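PDB 5LBD: copper-transporting ATPase PAA1, chloroplastic from Arabidopsis thaliana, which uses ATP hydrolysis to move monovalent copper across the chloroplast envelope for delivery to the stroma, its nucleotide-binding domain being the part crystallised here. Local coordinates for residues 87-92 and 122-127; 101-106 and 115-120. The protein carries 2 engineered substitutions. One frame throughout, in Å; residues are numbered along the deposited sequence. Where two conformers were deposited one is given.

Contact 1 of 2, residues 87-92 and 122-127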
loop_
_atom_site.group_PDB
_atom_site.type_symbol
_atom_site.label_atom_id
_atom_site.label_comp_id
_atom_site.label_asym_id
_atom_site.label_seq_id
_atom_site.Cartn_x
_atom_site.Cartn_y
_atom_site.Cartn_z
ATOM N N GLY A 87 5.095 -0.777 1.811
ATOM C CA GLY A 87 6.340 -0.463 2.491
ATOM C C GLY A 87 7.397 0.116 1.596
ATOM O O GLY A 87 7.095 0.774 0.597
ATOM N N THR A 88 8.648 -0.059 2.013
ATOM C CA THR A 88 9.742 0.457 1.218
ATOM C C THR A 88 9.824 -0.268 -0.123
ATOM O O THR A 88 9.303 -1.369 -0.307
ATOM C CB THR A 88 11.095 0.261 1.918
ATOM O OG1 THR A 88 11.348 -1.136 2.045
ATOM C CG2 THR A 88 11.120 0.906 3.275
ATOM N N LEU A 89 10.562 0.343 -1.041
ATOM C CA LEU A 89 10.812 -0.306 -2.321
ATOM C C LEU A 89 11.518 -1.644 -2.121
ATOM O O LEU A 89 11.176 -2.638 -2.773
ATOM C CB LEU A 89 11.629 0.622 -3.203
ATOM C CG LEU A 89 11.957 0.103 -4.607
ATOM C CD1 LEU A 89 10.661 -0.200 -5.361
ATOM C CD2 LEU A 89 12.814 1.071 -5.370
ATOM N N GLU A 90 12.471 -1.697 -1.183
ATOM C CA GLU A 90 13.173 -2.950 -0.896
ATOM C C GLU A 90 12.209 -4.012 -0.415
ATOM O O GLU A 90 12.322 -5.181 -0.805
ATOM C CB GLU A 90 14.271 -2.745 0.157
ATOM C CG GLU A 90 15.250 -1.625 -0.144
ATOM C CD GLU A 90 14.827 -0.291 0.525
ATOM O OE1 GLU A 90 14.064 0.487 -0.103
ATOM O OE2 GLU A 90 15.234 -0.028 1.691
ATOM N N TRP A 91 11.253 -3.624 0.440
ATOM C CA TRP A 91 10.275 -4.560 0.991
ATOM C C TRP A 91 9.400 -5.158 -0.095
ATOM O O TRP A 91 9.188 -6.373 -0.150
ATOM C CB TRP A 91 9.416 -3.825 2.025
ATOM C CG TRP A 91 8.247 -4.514 2.563
ATOM C CD1 TRP A 91 6.942 -4.310 2.223
ATOM C CD2 TRP A 91 8.247 -5.493 3.605
ATOM N NE1 TRP A 91 6.137 -5.120 2.978
ATOM C CE2 TRP A 91 6.917 -5.854 3.842
ATOM C CE3 TRP A 91 9.253 -6.102 4.351
ATOM C CZ2 TRP A 91 6.553 -6.788 4.813
ATOM C CZ3 TRP A 91 8.897 -7.041 5.322
ATOM C CH2 TRP A 91 7.565 -7.387 5.534
ATOM N N VAL A 92 8.890 -4.327 -0.991
ATOM C CA VAL A 92 7.981 -4.855 -1.987
ATOM C C VAL A 92 8.727 -5.691 -3.015
ATOM O O VAL A 92 8.183 -6.669 -3.532
ATOM C CB VAL A 92 7.185 -3.706 -2.629
ATOM C CG1 VAL A 92 6.442 -2.903 -1.538
ATOM C CG2 VAL A 92 8.069 -2.812 -3.485
ATOM N N ASN A 122 3.173 -10.329 -7.834
ATOM C CA ASN A 122 4.504 -10.062 -8.362
ATOM C C ASN A 122 4.594 -8.735 -9.102
ATOM O O ASN A 122 5.560 -8.507 -9.831
ATOM C CB ASN A 122 4.955 -11.218 -9.237
ATOM C CG ASN A 122 5.353 -12.432 -8.411
ATOM O OD1 ASN A 122 4.623 -13.419 -8.344
ATOM N ND2 ASN A 122 6.511 -12.357 -7.770
ATOM N N THR A 123 3.636 -7.836 -8.887
ATOM C CA THR A 123 3.570 -6.570 -9.607
ATOM C C THR A 123 3.844 -5.406 -8.669
ATOM O O THR A 123 3.286 -5.333 -7.565
ATOM C CB THR A 123 2.206 -6.406 -10.265
ATOM O OG1 THR A 123 2.031 -7.448 -11.223
ATOM C CG2 THR A 123 2.118 -5.069 -10.964
ATOM N N LEU A 124 4.715 -4.500 -9.099
ATOM C CA LEU A 124 4.862 -3.234 -8.391
ATOM C C LEU A 124 3.717 -2.372 -8.879
ATOM O O LEU A 124 3.693 -1.957 -10.037
ATOM C CB LEU A 124 6.215 -2.595 -8.678
ATOM C CG LEU A 124 6.505 -1.224 -8.114
ATOM C CD1 LEU A 124 6.391 -1.243 -6.619
ATOM C CD2 LEU A 124 7.909 -0.790 -8.523
ATOM N N ALA A 125 2.733 -2.167 -8.017
ATOM C CA ALA A 125 1.463 -1.606 -8.402
ATOM C C ALA A 125 1.418 -0.088 -8.333
ATOM O O ALA A 125 0.652 0.518 -9.095
ATOM C CB ALA A 125 0.355 -2.169 -7.516
ATOM N N ALA A 126 2.142 0.527 -7.401
ATOM C CA ALA A 126 1.932 1.945 -7.163
ATOM C C ALA A 126 2.985 2.480 -6.214
ATOM O O ALA A 126 3.651 1.741 -5.486
ATOM C CB ALA A 126 0.544 2.199 -6.569
ATOM N N VAL A 127 3.097 3.796 -6.200
ATOM C CA VAL A 127 3.808 4.496 -5.146
ATOM C C VAL A 127 2.821 5.526 -4.613
ATOM O O VAL A 127 2.050 6.115 -5.377
ATOM C CB VAL A 127 5.144 5.113 -5.627
ATOM C CG1 VAL A 127 4.945 6.100 -6.757
ATOM C CG2 VAL A 127 5.877 5.766 -4.463
#
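Leu-124 meets Leu-89 and Val-92 of helix 89-94 with the two methyls of its fork. Its CD1 lies 3.9 Å from CG2 of Val-92 in the conformer given; a second was deposited, so this distance holds for one of them. Its CD2 stands 4.2 Å from CD1 of Leu-89. Leu-89 and Val-92 are three residues apart and lie on one side of the short helix, so the strand residue bridges almost a full turn. The Val-92 and Leu-124 side chains approach at a slant, methyl against methyl. With CG of Leu-124 swung opposite its backbone N (chi1 175°), the fork reaches the helix although its first bond does not aim there.

This is a helix laid against the antiparallel sheet of the P-type ATPase nucleotide-binding domain: 89-94 follows directly after strand 82-87 and reaches past the neighbouring strand 115-120 to strand 123-130. Tyr-117 of the intervening strand packs against Val-92.

Thr-88 fixes the start of the helix as its N-cap. Its OG1 accepts the N-H of Trp-91 at 3.0 Å, with an angle of 153° at the hydrogen, and its carbonyl O accepts Val-92 N at 3.1 Å. Trp-91 turns to another side of the helix, where its indole CD1 sits 3.9 Å from Gly-87 CA and NE1 donates to Ala-75 O. On the strand, Ala-125 and Ala-126 both face Ile-118 in a classic beta bulge just after Leu-124. Asn-122, in the turn between strands 115-120 and 123-130, donates from ND2 to Gly-96 O.

Contact 2 of 2, residues 101-106 and 115-120. Engineered in segment 101-106: Ala-106 (natural residue Glu).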
loop_
_atom_site.group_PDB
_atom_site.type_symbol
_atom_site.label_atom_id
_atom_site.label_comp_id
_atom_site.label_asym_id
_atom_site.label_seq_id
_atom_site.Cartn_x
_atom_site.Cartn_y
_atom_site.Cartn_z
ATOM N N SER A 101 12.288 1.896 -12.169
ATOM C CA SER A 101 13.004 3.114 -11.814
ATOM C C SER A 101 12.141 4.348 -12.049
ATOM O O SER A 101 12.277 5.344 -11.325
ATOM C CB SER A 101 14.326 3.210 -12.593
ATOM O OG SER A 101 14.120 3.355 -13.983
ATOM N N LEU A 102 11.228 4.303 -13.029
ATOM C CA LEU A 102 10.418 5.486 -13.283
ATOM C C LEU A 102 9.436 5.742 -12.158
ATOM O O LEU A 102 9.118 6.901 -11.881
ATOM C CB LEU A 102 9.657 5.381 -14.609
ATOM C CG LEU A 102 10.451 5.618 -15.894
ATOM C CD1 LEU A 102 9.559 5.613 -17.116
ATOM C CD2 LEU A 102 11.208 6.932 -15.874
ATOM N N LEU A 103 8.929 4.696 -11.511
ATOM C CA LEU A 103 8.001 4.911 -10.418
ATOM C C LEU A 103 8.657 5.698 -9.291
ATOM O O LEU A 103 8.080 6.667 -8.781
ATOM C CB LEU A 103 7.482 3.564 -9.923
ATOM C CG LEU A 103 6.148 3.584 -9.208
ATOM C CD1 LEU A 103 5.045 4.225 -10.024
ATOM C CD2 LEU A 103 5.758 2.160 -8.859
ATOM N N ALA A 104 9.878 5.327 -8.916
ATOM C CA ALA A 104 10.614 6.104 -7.926
ATOM C C ALA A 104 10.833 7.548 -8.381
ATOM O O ALA A 104 10.635 8.492 -7.607
ATOM C CB ALA A 104 11.941 5.415 -7.632
ATOM N N LEU A 105 11.285 7.749 -9.626
ATOM C CA LEU A 105 11.514 9.113 -10.098
ATOM C C LEU A 105 10.224 9.918 -10.165
ATOM O O LEU A 105 10.232 11.138 -9.965
ATOM C CB LEU A 105 12.182 9.094 -11.475
ATOM C CG LEU A 105 13.694 9.079 -11.459
ATOM C CD1 LEU A 105 14.168 7.808 -10.839
ATOM C CD2 LEU A 105 14.233 9.255 -12.884
ATOM N N ALA A 106 9.110 9.274 -10.498
ATOM C CA ALA A 106 7.858 10.011 -10.553
ATOM C C ALA A 106 7.444 10.486 -9.167
ATOM O O ALA A 106 6.724 11.485 -9.053
ATOM C CB ALA A 106 6.771 9.143 -11.184
ATOM N N VAL A 115 7.190 8.409 1.256
ATOM C CA VAL A 115 6.520 7.601 0.248
ATOM C C VAL A 115 6.430 6.160 0.716
ATOM O O VAL A 115 7.240 5.685 1.522
ATOM C CB VAL A 115 7.217 7.634 -1.135
ATOM C CG1 VAL A 115 7.511 9.078 -1.596
ATOM C CG2 VAL A 115 8.484 6.801 -1.152
ATOM N N VAL A 116 5.417 5.466 0.243
ATOM C CA VAL A 116 5.358 4.016 0.367
ATOM C C VAL A 116 5.067 3.409 -0.996
ATOM O O VAL A 116 4.464 4.033 -1.879
ATOM C CB VAL A 116 4.318 3.565 1.419
ATOM C CG1 VAL A 116 4.557 4.300 2.722
ATOM C CG2 VAL A 116 2.909 3.804 0.938
ATOM N N TYR A 117 5.551 2.193 -1.182
ATOM C CA TYR A 117 5.327 1.416 -2.383
ATOM C C TYR A 117 4.310 0.323 -2.081
ATOM O O TYR A 117 4.256 -0.204 -0.962
ATOM C CB TYR A 117 6.634 0.819 -2.905
ATOM C CG TYR A 117 7.588 1.875 -3.460
ATOM C CD1 TYR A 117 8.388 2.603 -2.631
ATOM C CD2 TYR A 117 7.589 2.181 -4.808
ATOM C CE1 TYR A 117 9.239 3.598 -3.114
ATOM C CE2 TYR A 117 8.460 3.165 -5.310
ATOM C CZ TYR A 117 9.264 3.865 -4.438
ATOM O OH TYR A 117 10.112 4.849 -4.869
ATOM N N ILE A 118 3.564 -0.041 -3.103
ATOM C CA ILE A 118 2.519 -1.039 -3.030
ATOM C C ILE A 118 2.841 -2.137 -4.025
ATOM O O ILE A 118 2.967 -1.880 -5.231
ATOM C CB ILE A 118 1.144 -0.449 -3.338
ATOM C CG1 ILE A 118 0.885 0.819 -2.511
ATOM C CG2 ILE A 118 0.090 -1.497 -3.079
ATOM C CD1 ILE A 118 1.009 0.636 -1.039
ATOM N N GLY A 119 2.965 -3.367 -3.524
ATOM C CA GLY A 119 3.052 -4.530 -4.379
ATOM C C GLY A 119 1.757 -5.321 -4.318
ATOM O O GLY A 119 1.104 -5.401 -3.264
ATOM N N VAL A 120 1.419 -5.948 -5.436
ATOM C CA VAL A 120 0.276 -6.851 -5.523
ATOM C C VAL A 120 0.769 -8.095 -6.233
ATOM O O VAL A 120 1.126 -8.036 -7.415
ATOM C CB VAL A 120 -0.922 -6.233 -6.258
ATOM C CG1 VAL A 120 -2.064 -7.191 -6.215
ATOM C CG2 VAL A 120 -1.323 -4.963 -5.570
#
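Helix 101-107 lies over one face of the antiparallel sheet of the nucleotide-binding domain, near its 7-11 edge, and Tyr-117 of strand 115-120 is the side chain that reaches it. Three residues make the contact: Leu-103 and Ala-104 on the helix, Tyr-117 on the strand. The tyrosine supplies the length, bridging backbones whose nearest CA atoms, those of Ala-104 and Tyr-117, are 9.0 Å apart. Its ring stands opposite the carbonyl carbon about the first side-chain bond (chi1 -69°), which carries the hydroxyl out to the helix.

Both helix residues meet the ring at its rim, close to its plane, so neither covers a face. Leu-103 points at the strand and brings CD2 to 4.4 Å from Tyr-117 CD2, a loose apolar approach on one flank of the ring. The same leucine also touches Val-127 of strand 123-130 and Ile-11 of strand 7-11, and so spreads over three adjacent strands. Strand 82-87 pairs with 115-120 on the side away from 123-130.

The helix start is held by Asn-100, whose OD1 accepts the N-H of Leu-103. Within the helix, Leu-105 N donates to Ser-101 O at 3.1 Å, and the amide of Ala-106, an engineered residue, donates to Leu-102 O at 2.7 Å. At Ala-104 the phenol comes up against the helix backbone itself: Tyr-117 OH lies 3.3 Å from Ala-104 CA and 3.4 Å from Ala-104 CB.

Overall arrangement
Contacts 1 and 2 have centres about 6 Å apart and share one buried apolar layer, with the loop of contact 2 nested inside that of contact 1. Tyr-117 joins them: Leu-89 CD1 lies over one ring face, 3.9 Å from Tyr-117 CD2, and Val-127 CG2 over the opposite face, 3.8 Å from Tyr-117 CE2. Leu-103 CD2 of contact 2 approaches Leu-124 CD2 of contact 1 to 3.7 Å. Probable backbone hydrogen bonds join the strands: Gly-87 O with Tyr-117 N (2.7 Å) and Ala-125 N with Ile-118 O (2.8 Å). Ile-118, next after Tyr-117 in the strand, lies on the sheet's other face, against Val-29 and Ala-33 of helix 26-37.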